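Local atomic coordinates of vacuolar-sorting protein BRO1 (Saccharomyces cerevisiae, PDB entry 1ZB1), a protein that helps concentrate and sort cargo proteins into intralumenal vesicles of the multivesicular body and recruits the DOA4 deubiquitinase to endosomes. Residues 76-81 against 362-367. Numbering follows the deposited sequence.
Sequences YSFLEH and NKYDSL
A T-shaped aromatic pair, F78 against Y364, joins helix 65-86 to helix 349-371, the last helix of the Bro1 domain fragment. The edge of the F78 ring is turned to one face of Y364, with centroids 5.1 Å apart and planes at 77°. The closest approach, 3.7 Å from F78 CD1 to Y364 CG, falls toward the rim of the tyrosine ring, on the CB side rather than near the hydroxyl. F78 holds CG anti to its backbone N (chi1 168°), which carries the ring out from its helix to meet the tyrosine. K363 CG lies 3.9 Å above the opposite face of Y364, also displaced toward the rim, so both faces of the phenol are flanked. Three residues beyond the tyrosine, past a kink where the N atoms of S366 and L367 make no bond to the preceding turn, L367 brings CD2 to the edge of F78, 4.2 Å from CE1. Buried apolar side chains thus join the two helices. Y368 ties them further, bonding through its hydroxyl to the F78 carbonyl oxygen and meeting the F78 ring. Helix 46-58 packs against the same site: L52 touches both F78 and Y364, T49 lies against L367, and E51 forms a salt bridge with K363.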
loop_
_atom_site.group_PDB
_atom_site.type_symbol
_atom_site.label_atom_id
_atom_site.label_comp_id
_atom_site.label_asym_id
_atom_site.label_seq_id
_atom_site.Cartn_x
_atom_site.Cartn_y
_atom_site.Cartn_z
ATOM N N TYR A 76 13.753 1.616 13.711
ATOM C CA TYR A 76 12.890 2.799 13.827
ATOM C C TYR A 76 12.659 3.079 15.314
ATOM O O TYR A 76 12.698 4.238 15.753
ATOM C CB TYR A 76 11.533 2.584 13.137
ATOM C CG TYR A 76 10.721 3.870 12.974
ATOM C CD1 TYR A 76 10.795 4.620 11.800
ATOM C CD2 TYR A 76 9.914 4.349 14.008
ATOM C CE1 TYR A 76 10.085 5.821 11.654
ATOM C CE2 TYR A 76 9.200 5.552 13.880
ATOM C CZ TYR A 76 9.290 6.281 12.701
ATOM O OH TYR A 76 8.583 7.463 12.560
ATOM N N SER A 77 12.431 2.022 16.093
ATOM C CA SER A 77 12.211 2.188 17.530
ATOM C C SER A 77 13.389 2.920 18.154
ATOM O O SER A 77 13.203 3.820 18.969
ATOM C CB SER A 77 12.018 0.835 18.231
ATOM O OG SER A 77 10.799 0.228 17.834
ATOM N N PHE A 78 14.602 2.533 17.770
ATOM C CA PHE A 78 15.807 3.175 18.291
ATOM C C PHE A 78 15.750 4.668 17.997
ATOM O O PHE A 78 16.035 5.500 18.858
ATOM C CB PHE A 78 17.062 2.600 17.629
ATOM C CG PHE A 78 18.303 3.407 17.908
ATOM C CD1 PHE A 78 19.000 3.246 19.101
ATOM C CD2 PHE A 78 18.728 4.385 17.011
ATOM C CE1 PHE A 78 20.106 4.050 19.401
ATOM C CE2 PHE A 78 19.830 5.191 17.305
ATOM C CZ PHE A 78 20.517 5.022 18.503
ATOM N N LEU A 79 15.398 4.986 16.755
ATOM C CA LEU A 79 15.297 6.370 16.287
ATOM C C LEU A 79 14.216 7.165 17.005
ATOM O O LEU A 79 14.414 8.339 17.328
ATOM C CB LEU A 79 14.984 6.390 14.790
ATOM C CG LEU A 79 16.047 6.543 13.700
ATOM C CD1 LEU A 79 17.463 6.337 14.213
ATOM C CD2 LEU A 79 15.695 5.584 12.590
ATOM N N GLU A 80 13.065 6.535 17.225
ATOM C CA GLU A 80 11.955 7.211 17.883
ATOM C C GLU A 80 12.318 7.589 19.321
ATOM O O GLU A 80 12.044 8.710 19.765
ATOM C CB GLU A 80 10.698 6.328 17.851
ATOM C CG GLU A 80 9.435 7.042 18.308
ATOM C CD GLU A 80 9.059 8.212 17.409
ATOM O OE1 GLU A 80 9.923 9.080 17.147
ATOM O OE2 GLU A 80 7.893 8.272 16.974
ATOM N N HIS A 81 12.934 6.662 20.049
ATOM C CA HIS A 81 13.345 6.943 21.421
ATOM C C HIS A 81 14.443 8.007 21.440
ATOM O O HIS A 81 14.495 8.831 22.352
ATOM C CB HIS A 81 13.856 5.674 22.115
ATOM C CG HIS A 81 12.770 4.767 22.603
ATOM N ND1 HIS A 81 12.504 3.543 22.026
ATOM C CD2 HIS A 81 11.889 4.900 23.624
ATOM C CE1 HIS A 81 11.508 2.961 22.671
ATOM N NE2 HIS A 81 11.116 3.764 23.643
ATOM N N ASN A 362 15.251 -0.437 26.583
ATOM C CA ASN A 362 16.092 -1.035 27.610
ATOM C C ASN A 362 17.516 -1.271 27.131
ATOM O O ASN A 362 18.478 -0.966 27.835
ATOM C CB ASN A 362 15.492 -2.359 28.092
ATOM C CG ASN A 362 14.173 -2.169 28.811
ATOM O OD1 ASN A 362 14.021 -1.249 29.621
ATOM N ND2 ASN A 362 13.215 -3.045 28.533
ATOM N N LYS A 363 17.641 -1.811 25.925
ATOM C CA LYS A 363 18.942 -2.106 25.350
ATOM C C LYS A 363 19.820 -0.872 25.133
ATOM O O LYS A 363 21.028 -0.917 25.365
ATOM C CB LYS A 363 18.754 -2.848 24.022
ATOM C CG LYS A 363 20.038 -3.257 23.335
ATOM C CD LYS A 363 19.753 -4.130 22.117
ATOM C CE LYS A 363 21.044 -4.494 21.396
ATOM N NZ LYS A 363 20.863 -5.492 20.296
ATOM N N TYR A 364 19.218 0.236 24.714
ATOM C CA TYR A 364 19.996 1.439 24.427
ATOM C C TYR A 364 19.989 2.584 25.437
ATOM O O TYR A 364 20.498 3.667 25.150
ATOM C CB TYR A 364 19.595 1.971 23.047
ATOM C CG TYR A 364 19.909 0.992 21.949
ATOM C CD1 TYR A 364 18.920 0.172 21.404
ATOM C CD2 TYR A 364 21.215 0.837 21.495
ATOM C CE1 TYR A 364 19.234 -0.782 20.435
ATOM C CE2 TYR A 364 21.537 -0.110 20.534
ATOM C CZ TYR A 364 20.548 -0.915 20.008
ATOM O OH TYR A 364 20.886 -1.850 19.058
ATOM N N ASP A 365 19.444 2.347 26.625
ATOM C CA ASP A 365 19.389 3.389 27.645
ATOM C C ASP A 365 20.753 4.024 27.976
ATOM O O ASP A 365 20.861 5.243 28.092
ATOM C CB ASP A 365 18.743 2.835 28.918
ATOM C CG ASP A 365 18.492 3.908 29.954
ATOM O OD1 ASP A 365 19.340 4.084 30.853
ATOM O OD2 ASP A 365 17.454 4.589 29.853
ATOM N N SER A 366 21.787 3.201 28.127
ATOM C CA SER A 366 23.123 3.716 28.438
ATOM C C SER A 366 23.673 4.560 27.290
ATOM O O SER A 366 24.318 5.589 27.510
ATOM C CB SER A 366 24.085 2.559 28.734
ATOM O OG SER A 366 23.650 1.796 29.851
ATOM N N LEU A 367 23.429 4.116 26.063
ATOM C CA LEU A 367 23.892 4.847 24.894
ATOM C C LEU A 367 23.232 6.224 24.888
ATOM O O LEU A 367 23.916 7.240 24.737
ATOM C CB LEU A 367 23.558 4.067 23.611
ATOM C CG LEU A 367 24.007 4.678 22.277
ATOM C CD1 LEU A 367 24.084 3.599 21.215
ATOM C CD2 LEU A 367 23.045 5.780 21.860
#